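Local coordinates for protein argonaute (Aquifex aeolicus, PDB 1YVU) that uses short single-stranded DNA guides to find complementary target RNA and cuts it with divalent metal ions, preferably magnesium, at residues Asp66-Thr71 / Leu80-Glu85; Phe612-Phe617 / Thr629-Tyr634; Pro345-Asp350 / Lys383-Lys388; Val516-Ile521 / Tyr531-Tyr536. One frame throughout, in Å; residues are numbered along the deposited sequence.

Interaction 1: Asp66-Thr71 / Leu80-Glu85; sequences DTLYLT and LKRVGE
Tyr-69 N gives its hydrogen to Lys-81 O at 2.9 Å in a beta hairpin of the N-terminal domain, formed by strands 69-72 and 78-82. Lys-81 N returns a longer, more bent bond to Tyr-69 O, 3.2 Å and 138° at the hydrogen. Leu-80 CA also directs its hydrogen at Tyr-69 O. The lysine chain runs across the base of the tyrosine and turns back at its last torsion (chi4 66°), which sets NZ 3.2 Å from Tyr-69 CB, oblique to the ring. Leu-68 lies alongside Leu-80 and Arg-82, all pointing the same way. Leu-68 CD2 touches both, 3.5 Å from Leu-80 CD1 and against the NE end of Arg-82, oblique to the guanidinium. Beyond this shell, strand 25-26 flanks strand 78-82, and Leu-80 N is hydrogen-bonded to His-28 NE2. Helix 32-46 packs on the Tyr-69 side through Val-42 and Gln-45, while the Tyr-69 ring meets that of Phe-24. At the end of the contact the Lys-81 and Thr-71 side chains cross at about a right angle, Lys-81 CE 4.0 Å from Thr-71 OG1.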
loop_
_atom_site.group_PDB
_atom_site.type_symbol
_atom_site.label_atom_id
_atom_site.label_comp_id
_atom_site.label_asym_id
_atom_site.label_seq_id
_atom_site.Cartn_x
_atom_site.Cartn_y
_atom_site.Cartn_z
ATOM N N ASP A 66 -39.033 1.510 21.497
ATOM C CA ASP A 66 -38.274 2.376 20.565
ATOM C C ASP A 66 -39.109 3.409 19.789
ATOM O O ASP A 66 -40.062 3.061 19.078
ATOM C CB ASP A 66 -37.401 1.544 19.584
ATOM C CG ASP A 66 -38.211 0.879 18.447
ATOM O OD1 ASP A 66 -38.983 -0.066 18.723
ATOM O OD2 ASP A 66 -38.086 1.325 17.278
ATOM N N THR A 67 -38.761 4.680 19.946
ATOM C CA THR A 67 -39.478 5.735 19.250
ATOM C C THR A 67 -38.465 6.433 18.351
ATOM O O THR A 67 -38.341 6.087 17.171
ATOM C CB THR A 67 -40.158 6.738 20.252
ATOM O OG1 THR A 67 -40.626 6.022 21.402
ATOM C CG2 THR A 67 -41.367 7.427 19.603
ATOM N N LEU A 68 -37.702 7.358 18.943
ATOM C CA LEU A 68 -36.686 8.152 18.248
ATOM C C LEU A 68 -35.271 7.902 18.737
ATOM O O LEU A 68 -35.042 7.593 19.914
ATOM C CB LEU A 68 -36.980 9.646 18.392
ATOM C CG LEU A 68 -38.301 10.152 17.833
ATOM C CD1 LEU A 68 -39.149 10.712 18.953
ATOM C CD2 LEU A 68 -38.028 11.180 16.795
ATOM N N TYR A 69 -34.329 8.037 17.808
ATOM C CA TYR A 69 -32.913 7.852 18.078
ATOM C C TYR A 69 -32.190 9.161 17.851
ATOM O O TYR A 69 -32.173 9.685 16.737
ATOM C CB TYR A 69 -32.358 6.754 17.182
ATOM C CG TYR A 69 -32.379 5.406 17.834
ATOM C CD1 TYR A 69 -33.597 4.790 18.186
ATOM C CD2 TYR A 69 -31.182 4.758 18.182
ATOM C CE1 TYR A 69 -33.631 3.552 18.889
ATOM C CE2 TYR A 69 -31.191 3.516 18.882
ATOM C CZ TYR A 69 -32.421 2.924 19.231
ATOM O OH TYR A 69 -32.470 1.730 19.913
ATOM N N LEU A 70 -31.609 9.682 18.930
ATOM C CA LEU A 70 -30.911 10.958 18.906
ATOM C C LEU A 70 -29.397 10.765 19.025
ATOM O O LEU A 70 -28.781 11.099 20.039
ATOM C CB LEU A 70 -31.467 11.886 20.019
ATOM C CG LEU A 70 -32.990 12.107 20.220
ATOM C CD1 LEU A 70 -33.259 12.622 21.627
ATOM C CD2 LEU A 70 -33.619 13.036 19.168
ATOM N N THR A 71 -28.799 10.197 17.987
ATOM C CA THR A 71 -27.354 9.969 17.954
ATOM C C THR A 71 -26.589 11.274 17.677
ATOM O O THR A 71 -27.027 12.108 16.891
ATOM C CB THR A 71 -26.957 8.833 16.928
ATOM O OG1 THR A 71 -27.495 9.102 15.627
ATOM C CG2 THR A 71 -27.467 7.486 17.389
ATOM N N LEU A 80 -31.616 12.655 14.222
ATOM C CA LEU A 80 -32.801 11.934 14.652
ATOM C C LEU A 80 -33.307 10.998 13.564
ATOM O O LEU A 80 -33.161 11.259 12.360
ATOM C CB LEU A 80 -33.892 12.871 15.224
ATOM C CG LEU A 80 -35.151 13.392 14.517
ATOM C CD1 LEU A 80 -36.163 13.796 15.533
ATOM C CD2 LEU A 80 -34.854 14.578 13.639
ATOM N N LYS A 81 -33.752 9.829 14.015
ATOM C CA LYS A 81 -34.270 8.790 13.141
ATOM C C LYS A 81 -35.308 7.958 13.854
ATOM O O LYS A 81 -35.156 7.669 15.047
ATOM C CB LYS A 81 -33.140 7.905 12.605
ATOM C CG LYS A 81 -31.953 7.829 13.480
ATOM C CD LYS A 81 -30.849 7.138 12.829
ATOM C CE LYS A 81 -30.063 6.538 13.929
ATOM N NZ LYS A 81 -30.907 5.483 14.576
ATOM N N ARG A 82 -36.375 7.613 13.122
ATOM C CA ARG A 82 -37.503 6.834 13.651
ATOM C C ARG A 82 -37.924 5.656 12.743
ATOM O O ARG A 82 -37.069 5.105 12.084
ATOM C CB ARG A 82 -38.681 7.778 14.023
ATOM C CG ARG A 82 -38.851 9.052 13.158
ATOM C CD ARG A 82 -39.894 10.042 13.740
ATOM N NE ARG A 82 -39.386 11.425 13.823
ATOM C CZ ARG A 82 -40.115 12.536 13.665
ATOM N NH1 ARG A 82 -41.416 12.471 13.413
ATOM N NH2 ARG A 82 -39.525 13.725 13.716
ATOM N N VAL A 83 -39.229 5.308 12.705
ATOM C CA VAL A 83 -39.896 4.212 11.925
ATOM C C VAL A 83 -39.843 2.850 12.630
ATOM O O VAL A 83 -39.169 2.696 13.663
ATOM C CB VAL A 83 -39.434 4.057 10.381
ATOM C CG1 VAL A 83 -40.387 3.104 9.573
ATOM C CG2 VAL A 83 -39.403 5.414 9.674
ATOM N N GLY A 84 -40.620 1.905 12.086
ATOM C CA GLY A 84 -40.700 0.547 12.594
ATOM C C GLY A 84 -40.481 -0.532 11.534
ATOM O O GLY A 84 -40.230 -0.237 10.362
ATOM N N GLU A 85 -40.668 -1.776 11.982
ATOM C CA GLU A 85 -40.512 -3.065 11.274
ATOM C C GLU A 85 -40.684 -3.380 9.783
ATOM O O GLU A 85 -41.453 -2.746 9.055
ATOM C CB GLU A 85 -41.272 -4.143 12.049
ATOM C CG GLU A 85 -40.582 -4.564 13.324
ATOM C CD GLU A 85 -41.547 -4.885 14.443
ATOM O OE1 GLU A 85 -42.493 -5.678 14.213
ATOM O OE2 GLU A 85 -41.345 -4.339 15.558
#

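Interaction 2: Phe612-Phe617 / Thr629-Tyr634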
loop_
_atom_site.group_PDB
_atom_site.type_symbol
_atom_site.label_atom_id
_atom_site.label_comp_id
_atom_site.label_asym_id
_atom_site.label_seq_id
_atom_site.Cartn_x
_atom_site.Cartn_y
_atom_site.Cartn_z
ATOM N N PHE A 612 5.860 -21.408 -7.977
ATOM C CA PHE A 612 5.825 -20.802 -9.321
ATOM C C PHE A 612 4.419 -20.261 -9.629
ATOM O O PHE A 612 3.845 -20.421 -10.724
ATOM C CB PHE A 612 6.262 -21.798 -10.378
ATOM C CG PHE A 612 7.719 -21.734 -10.668
ATOM C CD1 PHE A 612 8.616 -22.612 -10.007
ATOM C CD2 PHE A 612 8.226 -20.753 -11.555
ATOM C CE1 PHE A 612 10.011 -22.516 -10.216
ATOM C CE2 PHE A 612 9.629 -20.630 -11.788
ATOM C CZ PHE A 612 10.527 -21.514 -11.115
ATOM N N ILE A 613 3.953 -19.513 -8.642
ATOM C CA ILE A 613 2.650 -18.895 -8.570
ATOM C C ILE A 613 2.359 -17.672 -9.487
ATOM O O ILE A 613 1.187 -17.319 -9.700
ATOM C CB ILE A 613 2.344 -18.725 -7.026
ATOM C CG1 ILE A 613 1.996 -20.101 -6.467
ATOM C CG2 ILE A 613 1.204 -17.811 -6.703
ATOM C CD1 ILE A 613 2.255 -20.263 -5.020
ATOM N N LYS A 614 3.395 -17.097 -10.114
ATOM C CA LYS A 614 3.185 -15.942 -11.000
ATOM C C LYS A 614 2.178 -16.278 -12.088
ATOM O O LYS A 614 2.423 -17.193 -12.887
ATOM C CB LYS A 614 4.488 -15.457 -11.646
ATOM C CG LYS A 614 4.302 -14.280 -12.580
ATOM C CD LYS A 614 5.585 -13.660 -13.009
ATOM C CE LYS A 614 5.317 -12.348 -13.752
ATOM N NZ LYS A 614 6.512 -11.589 -14.209
ATOM N N GLY A 615 1.044 -15.564 -12.032
ATOM C CA GLY A 615 -0.063 -15.712 -12.975
ATOM C C GLY A 615 -1.326 -16.274 -12.327
ATOM O O GLY A 615 -2.414 -16.283 -12.922
ATOM N N TYR A 616 -1.182 -16.722 -11.083
ATOM C CA TYR A 616 -2.297 -17.278 -10.348
ATOM C C TYR A 616 -3.370 -16.267 -10.028
ATOM O O TYR A 616 -3.056 -15.133 -9.643
ATOM C CB TYR A 616 -1.798 -17.938 -9.086
ATOM C CG TYR A 616 -1.279 -19.330 -9.316
ATOM C CD1 TYR A 616 -0.522 -19.670 -10.483
ATOM C CD2 TYR A 616 -1.530 -20.328 -8.372
ATOM C CE1 TYR A 616 -0.025 -20.991 -10.689
ATOM C CE2 TYR A 616 -1.048 -21.651 -8.552
ATOM C CZ TYR A 616 -0.301 -21.984 -9.706
ATOM O OH TYR A 616 0.110 -23.301 -9.835
ATOM N N PHE A 617 -4.634 -16.699 -10.148
ATOM C CA PHE A 617 -5.780 -15.821 -9.919
ATOM C C PHE A 617 -7.102 -16.349 -9.367
ATOM O O PHE A 617 -7.476 -17.494 -9.582
ATOM C CB PHE A 617 -6.069 -15.024 -11.201
ATOM C CG PHE A 617 -6.689 -15.832 -12.345
ATOM C CD1 PHE A 617 -8.009 -15.567 -12.761
ATOM C CD2 PHE A 617 -5.931 -16.786 -13.058
ATOM C CE1 PHE A 617 -8.579 -16.229 -13.869
ATOM C CE2 PHE A 617 -6.481 -17.468 -14.180
ATOM C CZ PHE A 617 -7.816 -17.184 -14.586
ATOM N N THR A 629 1.510 -11.699 -9.013
ATOM C CA THR A 629 2.409 -11.021 -9.946
ATOM C C THR A 629 3.850 -11.466 -10.003
ATOM O O THR A 629 4.604 -11.007 -10.875
ATOM C CB THR A 629 2.469 -9.563 -9.644
ATOM O OG1 THR A 629 2.499 -9.368 -8.214
ATOM C CG2 THR A 629 1.298 -8.863 -10.267
ATOM N N TYR A 630 4.263 -12.268 -9.020
ATOM C CA TYR A 630 5.640 -12.764 -8.909
ATOM C C TYR A 630 5.657 -14.114 -8.187
ATOM O O TYR A 630 4.773 -14.387 -7.377
ATOM C CB TYR A 630 6.540 -11.728 -8.186
ATOM C CG TYR A 630 6.296 -11.507 -6.689
ATOM C CD1 TYR A 630 7.286 -11.844 -5.745
ATOM C CD2 TYR A 630 5.110 -10.907 -6.214
ATOM C CE1 TYR A 630 7.115 -11.586 -4.356
ATOM C CE2 TYR A 630 4.920 -10.645 -4.825
ATOM C CZ TYR A 630 5.933 -10.981 -3.904
ATOM O OH TYR A 630 5.804 -10.684 -2.557
ATOM N N ASN A 631 6.694 -14.916 -8.451
ATOM C CA ASN A 631 6.886 -16.248 -7.857
ATOM C C ASN A 631 7.348 -16.155 -6.392
ATOM O O ASN A 631 8.018 -15.186 -6.017
ATOM C CB ASN A 631 7.937 -17.022 -8.658
ATOM C CG ASN A 631 7.720 -16.945 -10.165
ATOM O OD1 ASN A 631 6.722 -17.425 -10.678
ATOM N ND2 ASN A 631 8.674 -16.360 -10.877
ATOM N N GLN A 632 6.999 -17.155 -5.573
ATOM C CA GLN A 632 7.380 -17.181 -4.145
ATOM C C GLN A 632 8.873 -17.450 -3.995
ATOM O O GLN A 632 9.321 -18.581 -4.227
ATOM C CB GLN A 632 6.638 -18.279 -3.369
ATOM C CG GLN A 632 5.134 -18.156 -3.258
ATOM C CD GLN A 632 4.529 -19.224 -2.337
ATOM O OE1 GLN A 632 4.520 -20.415 -2.664
ATOM N NE2 GLN A 632 4.018 -18.793 -1.185
ATOM N N VAL A 633 9.641 -16.420 -3.634
ATOM C CA VAL A 633 11.092 -16.568 -3.451
ATOM C C VAL A 633 11.458 -16.757 -1.970
ATOM O O VAL A 633 12.032 -17.791 -1.604
ATOM C CB VAL A 633 11.876 -15.401 -4.120
ATOM C CG1 VAL A 633 13.375 -15.569 -3.934
ATOM C CG2 VAL A 633 11.585 -15.385 -5.611
ATOM N N TYR A 634 11.165 -15.753 -1.137
ATOM C CA TYR A 634 11.418 -15.839 0.311
ATOM C C TYR A 634 10.121 -16.284 0.989
ATOM O O TYR A 634 9.024 -15.950 0.520
ATOM C CB TYR A 634 11.901 -14.499 0.900
ATOM C CG TYR A 634 13.288 -14.056 0.446
ATOM C CD1 TYR A 634 13.450 -12.895 -0.341
ATOM C CD2 TYR A 634 14.446 -14.806 0.769
ATOM C CE1 TYR A 634 14.744 -12.481 -0.811
ATOM C CE2 TYR A 634 15.749 -14.401 0.302
ATOM C CZ TYR A 634 15.879 -13.240 -0.489
ATOM O OH TYR A 634 17.108 -12.848 -0.974
#
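Lys-614 and Asn-631 make the close-packed part of this contact within the PIWI box, where a type II beta turn from Ile-613 to Tyr-616 meets the loop that follows strand 624-627. Asn-631 OD1 comes up against Lys-614 CB. Tyr-616 N closes the turn on Ile-613 O at 2.8 Å, and Gly-615 takes the positive phi that suits its third position. An anti chi1 (179°) and an extended chain lay the Lys-614 methylenes along the Thr-629 carbonyl, with CE 3.3 Å from Thr-629 O. The ammonium group goes further, to a hydrogen bond with Thr-663 OG1. Buried Ile-613 belongs to the packed part too, its CD1 meeting the chain of Gln-632 at CG, 4.0 Å away. On the looser side, exposed Phe-612 crosses the Asn-631 amide with the two planes 52° apart, CD2 lying 3.8 Å from Asn-631 OD1. What polar link there is across the contact is weak: Lys-614 N to Asn-631 OD1, 3.4 Å long and 147° at the hydrogen.

Interaction 3: Pro345-Asp350 / Lys383-Lys388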
loop_
_atom_site.group_PDB
_atom_site.type_symbol
_atom_site.label_atom_id
_atom_site.label_comp_id
_atom_site.label_asym_id
_atom_site.label_seq_id
_atom_site.Cartn_x
_atom_site.Cartn_y
_atom_site.Cartn_z
ATOM N N PRO A 345 21.903 -3.797 -26.357
ATOM C CA PRO A 345 20.890 -2.845 -25.848
ATOM C C PRO A 345 20.341 -1.820 -26.866
ATOM O O PRO A 345 20.787 -1.751 -28.000
ATOM C CB PRO A 345 21.647 -2.128 -24.726
ATOM C CG PRO A 345 22.694 -3.113 -24.337
ATOM C CD PRO A 345 23.172 -3.619 -25.631
ATOM N N PHE A 346 19.339 -1.049 -26.458
ATOM C CA PHE A 346 18.788 -0.009 -27.308
ATOM C C PHE A 346 19.430 1.243 -26.770
ATOM O O PHE A 346 18.971 1.815 -25.793
ATOM C CB PHE A 346 17.270 0.079 -27.164
ATOM C CG PHE A 346 16.546 -1.101 -27.713
ATOM C CD1 PHE A 346 16.319 -2.224 -26.912
ATOM C CD2 PHE A 346 16.078 -1.095 -29.039
ATOM C CE1 PHE A 346 15.628 -3.329 -27.425
ATOM C CE2 PHE A 346 15.387 -2.186 -29.572
ATOM C CZ PHE A 346 15.159 -3.309 -28.769
ATOM N N VAL A 347 20.521 1.642 -27.397
ATOM C CA VAL A 347 21.283 2.812 -26.970
ATOM C C VAL A 347 20.643 4.210 -27.037
ATOM O O VAL A 347 20.206 4.662 -28.093
ATOM C CB VAL A 347 22.676 2.822 -27.655
ATOM C CG1 VAL A 347 23.487 1.632 -27.163
ATOM C CG2 VAL A 347 22.536 2.773 -29.193
ATOM N N LYS A 348 20.562 4.865 -25.883
ATOM C CA LYS A 348 20.017 6.212 -25.791
ATOM C C LYS A 348 21.168 7.196 -25.599
ATOM O O LYS A 348 21.077 8.354 -26.019
ATOM C CB LYS A 348 19.010 6.329 -24.648
ATOM C CG LYS A 348 18.241 7.664 -24.625
ATOM C CD LYS A 348 17.108 7.676 -23.605
ATOM C CE LYS A 348 15.946 6.796 -24.035
ATOM N NZ LYS A 348 14.827 6.866 -23.069
ATOM N N LYS A 349 22.238 6.735 -24.949
ATOM C CA LYS A 349 23.424 7.556 -24.721
ATOM C C LYS A 349 24.672 6.672 -24.823
ATOM O O LYS A 349 24.996 5.921 -23.898
ATOM C CB LYS A 349 23.342 8.292 -23.373
ATOM C CG LYS A 349 24.161 9.579 -23.373
ATOM C CD LYS A 349 24.069 10.355 -22.086
ATOM C CE LYS A 349 25.021 11.537 -22.138
ATOM N NZ LYS A 349 24.900 12.423 -20.934
ATOM N N ASP A 350 25.343 6.757 -25.979
ATOM C CA ASP A 350 26.552 5.977 -26.278
ATOM C C ASP A 350 27.730 6.166 -25.317
ATOM O O ASP A 350 28.446 5.211 -25.038
ATOM C CB ASP A 350 26.990 6.092 -27.774
ATOM C CG ASP A 350 26.762 7.493 -28.401
ATOM O OD1 ASP A 350 27.095 8.520 -27.761
ATOM O OD2 ASP A 350 26.280 7.561 -29.566
ATOM N N LYS A 383 29.324 -3.573 -25.401
ATOM C CA LYS A 383 27.879 -3.537 -25.595
ATOM C C LYS A 383 27.486 -2.170 -26.111
ATOM O O LYS A 383 26.300 -1.839 -26.173
ATOM C CB LYS A 383 27.105 -3.901 -24.339
ATOM C CG LYS A 383 26.481 -5.249 -24.454
ATOM C CD LYS A 383 26.008 -5.640 -23.136
ATOM C CE LYS A 383 25.697 -7.080 -23.120
ATOM N NZ LYS A 383 25.057 -7.348 -21.802
ATOM N N GLY A 384 28.507 -1.396 -26.482
ATOM C CA GLY A 384 28.303 -0.081 -27.069
ATOM C C GLY A 384 28.302 1.137 -26.187
ATOM O O GLY A 384 28.490 2.267 -26.682
ATOM N N ILE A 385 28.040 0.934 -24.896
ATOM C CA ILE A 385 28.022 2.040 -23.947
ATOM C C ILE A 385 29.345 2.114 -23.211
ATOM O O ILE A 385 29.817 1.145 -22.627
ATOM C CB ILE A 385 26.846 1.969 -22.942
ATOM C CG1 ILE A 385 25.529 1.780 -23.687
ATOM C CG2 ILE A 385 26.786 3.270 -22.095
ATOM C CD1 ILE A 385 25.105 0.360 -23.813
ATOM N N LYS A 386 29.922 3.303 -23.258
ATOM C CA LYS A 386 31.194 3.581 -22.632
ATOM C C LYS A 386 31.043 4.486 -21.397
ATOM O O LYS A 386 30.454 5.586 -21.482
ATOM C CB LYS A 386 32.125 4.227 -23.682
ATOM C CG LYS A 386 32.269 3.409 -24.971
ATOM C CD LYS A 386 32.384 4.298 -26.180
ATOM C CE LYS A 386 32.090 3.525 -27.460
ATOM N NZ LYS A 386 32.084 4.460 -28.627
ATOM N N LEU A 387 31.482 3.982 -20.237
ATOM C CA LEU A 387 31.468 4.798 -19.019
ATOM C C LEU A 387 32.776 5.568 -18.985
ATOM O O LEU A 387 33.847 5.034 -19.303
ATOM C CB LEU A 387 31.402 3.978 -17.739
ATOM C CG LEU A 387 30.342 2.931 -17.466
ATOM C CD1 LEU A 387 30.301 2.761 -15.957
ATOM C CD2 LEU A 387 29.016 3.352 -17.984
ATOM N N LYS A 388 32.644 6.853 -18.680
ATOM C CA LYS A 388 33.757 7.774 -18.558
ATOM C C LYS A 388 33.650 8.317 -17.138
ATOM O O LYS A 388 32.715 9.070 -16.822
ATOM C CB LYS A 388 33.638 8.904 -19.583
ATOM C CG LYS A 388 33.879 8.460 -21.005
ATOM C CD LYS A 388 33.974 9.628 -21.963
ATOM C CE LYS A 388 34.536 9.165 -23.301
ATOM N NZ LYS A 388 34.435 10.237 -24.317
#
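Ile-385 CG1 stands anti to its carbonyl carbon (chi1 -51°), leaving CG2 beside that carbon, and the two branches thereby reach different parts of the 345-350 loop. CG1 carries CD1 to Val-347, whose CG1 is likewise placed anti to the carbonyl carbon (chi1 -65°). The two side chains slide past each other in opposite directions, with Ile-385 CD1 3.9 Å from Val-347 CG1. On the other branch, Ile-385 CG2 lies 3.7 Å from Lys-349 O. Pro-345 closes the far end: its CD is 3.6 Å from Lys-383 O, and its ring crosses the lysine chain at about a right angle. Leu-478 of helix 466-480 touches both Pro-345 and Ile-385. Cutting Ile-385 back to an alanine is likely to leave Val-347 CG1 without this apolar partner and open a gap beside Leu-478. The polar link is a fairly straight bond from Lys-386 N to Asp-350 O, 3.0 Å and 167° at the hydrogen, with the donor a little out of the carbonyl plane; Ile-385 CA points its hydrogen at the same oxygen. From here strands 351-360 and 386-396 run on as parallel neighbours, joined through helix 368-381: a beta-alpha-beta crossover, as expected of the Rossmann-like Mid domain.

Interaction 4: Val516-Ile521 / Tyr531-Tyr536; sequences VAFTKI and YYLTSY
Tyr-532 N gives a 2.7 Å hydrogen bond to Thr-519 O in the antiparallel hairpin of strands 515-522 and 528-536, part of the RNase H fold of the PIWI domain. Thr-519 N answers with a nearly straight bond to Tyr-532 O, and Ala-517 and Thr-534 form a second doubly bonded pair, Ala-517 N to Thr-534 O being 2.8 Å. Phe-518, Leu-533 and Tyr-531 share one face. A chi1 of -172° swings the Phe-518 ring away from its own N, edge toward the Tyr-531 face in an offset T-shaped pair, centroids 5.8 Å apart and planes at 65°. Its CD1 also rests 3.7 Å from Leu-533 CB. Trp-705 and helix 682-690 cover this ring further. Replacing Phe-518 by an alanine would probably leave the Tyr-531 face without the edge of this ring and open a gap beside Leu-533 CB. Further along, Val-516 CG1 meets Leu-533 CD1 at 3.6 Å. On the reverse face Ala-517 CB lies at the edge of the Tyr-536 ring, 3.7 Å from CE1.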
loop_
_atom_site.group_PDB
_atom_site.type_symbol
_atom_site.label_atom_id
_atom_site.label_comp_id
_atom_site.label_asym_id
_atom_site.label_seq_id
_atom_site.Cartn_x
_atom_site.Cartn_y
_atom_site.Cartn_z
ATOM N N VAL A 516 1.813 16.027 -5.221
ATOM C CA VAL A 516 2.775 15.636 -6.241
ATOM C C VAL A 516 2.128 14.516 -7.069
ATOM O O VAL A 516 1.544 13.572 -6.500
ATOM C CB VAL A 516 4.107 15.093 -5.599
ATOM C CG1 VAL A 516 5.067 14.617 -6.678
ATOM C CG2 VAL A 516 4.797 16.168 -4.747
ATOM N N ALA A 517 2.260 14.617 -8.399
ATOM C CA ALA A 517 1.743 13.615 -9.344
ATOM C C ALA A 517 2.880 13.016 -10.136
ATOM O O ALA A 517 3.704 13.753 -10.699
ATOM C CB ALA A 517 0.744 14.236 -10.325
ATOM N N PHE A 518 2.930 11.686 -10.183
ATOM C CA PHE A 518 3.948 11.017 -10.976
ATOM C C PHE A 518 3.366 10.058 -12.023
ATOM O O PHE A 518 2.989 8.913 -11.718
ATOM C CB PHE A 518 4.997 10.326 -10.097
ATOM C CG PHE A 518 6.191 9.768 -10.869
ATOM C CD1 PHE A 518 6.816 10.518 -11.895
ATOM C CD2 PHE A 518 6.697 8.487 -10.569
ATOM C CE1 PHE A 518 7.909 10.025 -12.609
ATOM C CE2 PHE A 518 7.807 7.977 -11.284
ATOM C CZ PHE A 518 8.407 8.768 -12.314
ATOM N N THR A 519 3.433 10.514 -13.273
ATOM C CA THR A 519 2.933 9.783 -14.445
ATOM C C THR A 519 4.062 9.134 -15.246
ATOM O O THR A 519 5.179 9.680 -15.352
ATOM C CB THR A 519 2.055 10.715 -15.327
ATOM O OG1 THR A 519 0.987 11.234 -14.515
ATOM C CG2 THR A 519 1.451 9.981 -16.530
ATOM N N LYS A 520 3.767 7.924 -15.728
ATOM C CA LYS A 520 4.683 7.110 -16.517
ATOM C C LYS A 520 3.937 6.582 -17.734
ATOM O O LYS A 520 3.033 5.748 -17.625
ATOM C CB LYS A 520 5.178 5.937 -15.679
ATOM C CG LYS A 520 6.549 6.077 -15.142
ATOM C CD LYS A 520 6.928 4.869 -14.331
ATOM C CE LYS A 520 6.410 4.955 -12.899
ATOM N NZ LYS A 520 7.457 4.589 -11.852
ATOM N N ILE A 521 4.287 7.119 -18.889
ATOM C CA ILE A 521 3.672 6.704 -20.148
ATOM C C ILE A 521 4.555 5.658 -20.843
ATOM O O ILE A 521 5.754 5.901 -21.061
ATOM C CB ILE A 521 3.443 7.923 -21.078
ATOM C CG1 ILE A 521 2.628 8.968 -20.323
ATOM C CG2 ILE A 521 2.691 7.498 -22.332
ATOM C CD1 ILE A 521 2.729 10.291 -20.860
ATOM N N TYR A 531 8.011 10.240 -18.655
ATOM C CA TYR A 531 7.460 10.320 -17.298
ATOM C C TYR A 531 7.184 11.787 -17.045
ATOM O O TYR A 531 7.766 12.656 -17.709
ATOM C CB TYR A 531 8.367 9.746 -16.177
ATOM C CG TYR A 531 9.739 10.379 -15.912
ATOM C CD1 TYR A 531 9.885 11.641 -15.268
ATOM C CD2 TYR A 531 10.910 9.690 -16.264
ATOM C CE1 TYR A 531 11.180 12.199 -14.991
ATOM C CE2 TYR A 531 12.203 10.232 -15.987
ATOM C CZ TYR A 531 12.334 11.480 -15.355
ATOM O OH TYR A 531 13.602 11.950 -15.089
ATOM N N TYR A 532 6.352 12.066 -16.053
ATOM C CA TYR A 532 6.055 13.444 -15.704
ATOM C C TYR A 532 5.818 13.553 -14.208
ATOM O O TYR A 532 4.876 12.984 -13.639
ATOM C CB TYR A 532 4.889 14.006 -16.524
ATOM C CG TYR A 532 4.734 15.513 -16.469
ATOM C CD1 TYR A 532 5.752 16.391 -16.947
ATOM C CD2 TYR A 532 3.560 16.081 -15.939
ATOM C CE1 TYR A 532 5.586 17.818 -16.888
ATOM C CE2 TYR A 532 3.387 17.492 -15.876
ATOM C CZ TYR A 532 4.394 18.351 -16.343
ATOM O OH TYR A 532 4.191 19.714 -16.212
ATOM N N LEU A 533 6.722 14.286 -13.585
ATOM C CA LEU A 533 6.693 14.496 -12.162
ATOM C C LEU A 533 6.474 15.976 -11.884
ATOM O O LEU A 533 7.299 16.793 -12.276
ATOM C CB LEU A 533 8.019 14.000 -11.606
ATOM C CG LEU A 533 8.346 13.991 -10.121
ATOM C CD1 LEU A 533 7.247 13.342 -9.312
ATOM C CD2 LEU A 533 9.664 13.243 -9.924
ATOM N N THR A 534 5.342 16.318 -11.264
ATOM C CA THR A 534 5.028 17.706 -10.956
ATOM C C THR A 534 4.476 17.813 -9.565
ATOM O O THR A 534 3.712 16.949 -9.123
ATOM C CB THR A 534 3.889 18.266 -11.830
ATOM O OG1 THR A 534 3.973 17.728 -13.139
ATOM C CG2 THR A 534 3.941 19.794 -11.938
ATOM N N SER A 535 4.841 18.915 -8.907
ATOM C CA SER A 535 4.325 19.257 -7.586
ATOM C C SER A 535 3.236 20.262 -7.946
ATOM O O SER A 535 3.399 21.055 -8.873
ATOM C CB SER A 535 5.393 19.928 -6.734
ATOM O OG SER A 535 5.132 19.792 -5.342
ATOM N N TYR A 536 2.099 20.177 -7.266
ATOM C CA TYR A 536 0.975 21.053 -7.539
ATOM C C TYR A 536 0.580 21.901 -6.327
ATOM O O TYR A 536 0.686 21.409 -5.187
ATOM C CB TYR A 536 -0.219 20.206 -8.006
ATOM C CG TYR A 536 -0.134 19.682 -9.420
ATOM C CD1 TYR A 536 0.167 18.330 -9.673
ATOM C CD2 TYR A 536 -0.351 20.543 -10.521
ATOM C CE1 TYR A 536 0.254 17.852 -10.987
ATOM C CE2 TYR A 536 -0.266 20.084 -11.842
ATOM C CZ TYR A 536 0.031 18.746 -12.069
ATOM O OH TYR A 536 0.050 18.307 -13.364
#

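The four contacts are spread over both lobes and none touches another. Interaction 4 lies closest to catalysis: its strand 515-522 hydrogen-bonds, through Phe-518, to the backbone of Asp-502, which with Asp-683 binds the calcium ion. The Phe-518 side chain is about 6 Å from that of Asp-502, and the Val-516 side chain about 10 Å from the calcium. Interaction 2 belongs to the same PIWI domain, its centre about 30 Å from that of interaction 4. Interaction 3, in the Mid domain of that lobe, comes within about 8 Å of interaction 4 at the nearest atoms. Interaction 1 sits in the PAZ lobe, its centre about 74 Å from that of interaction 3 and across the middle of the molecule.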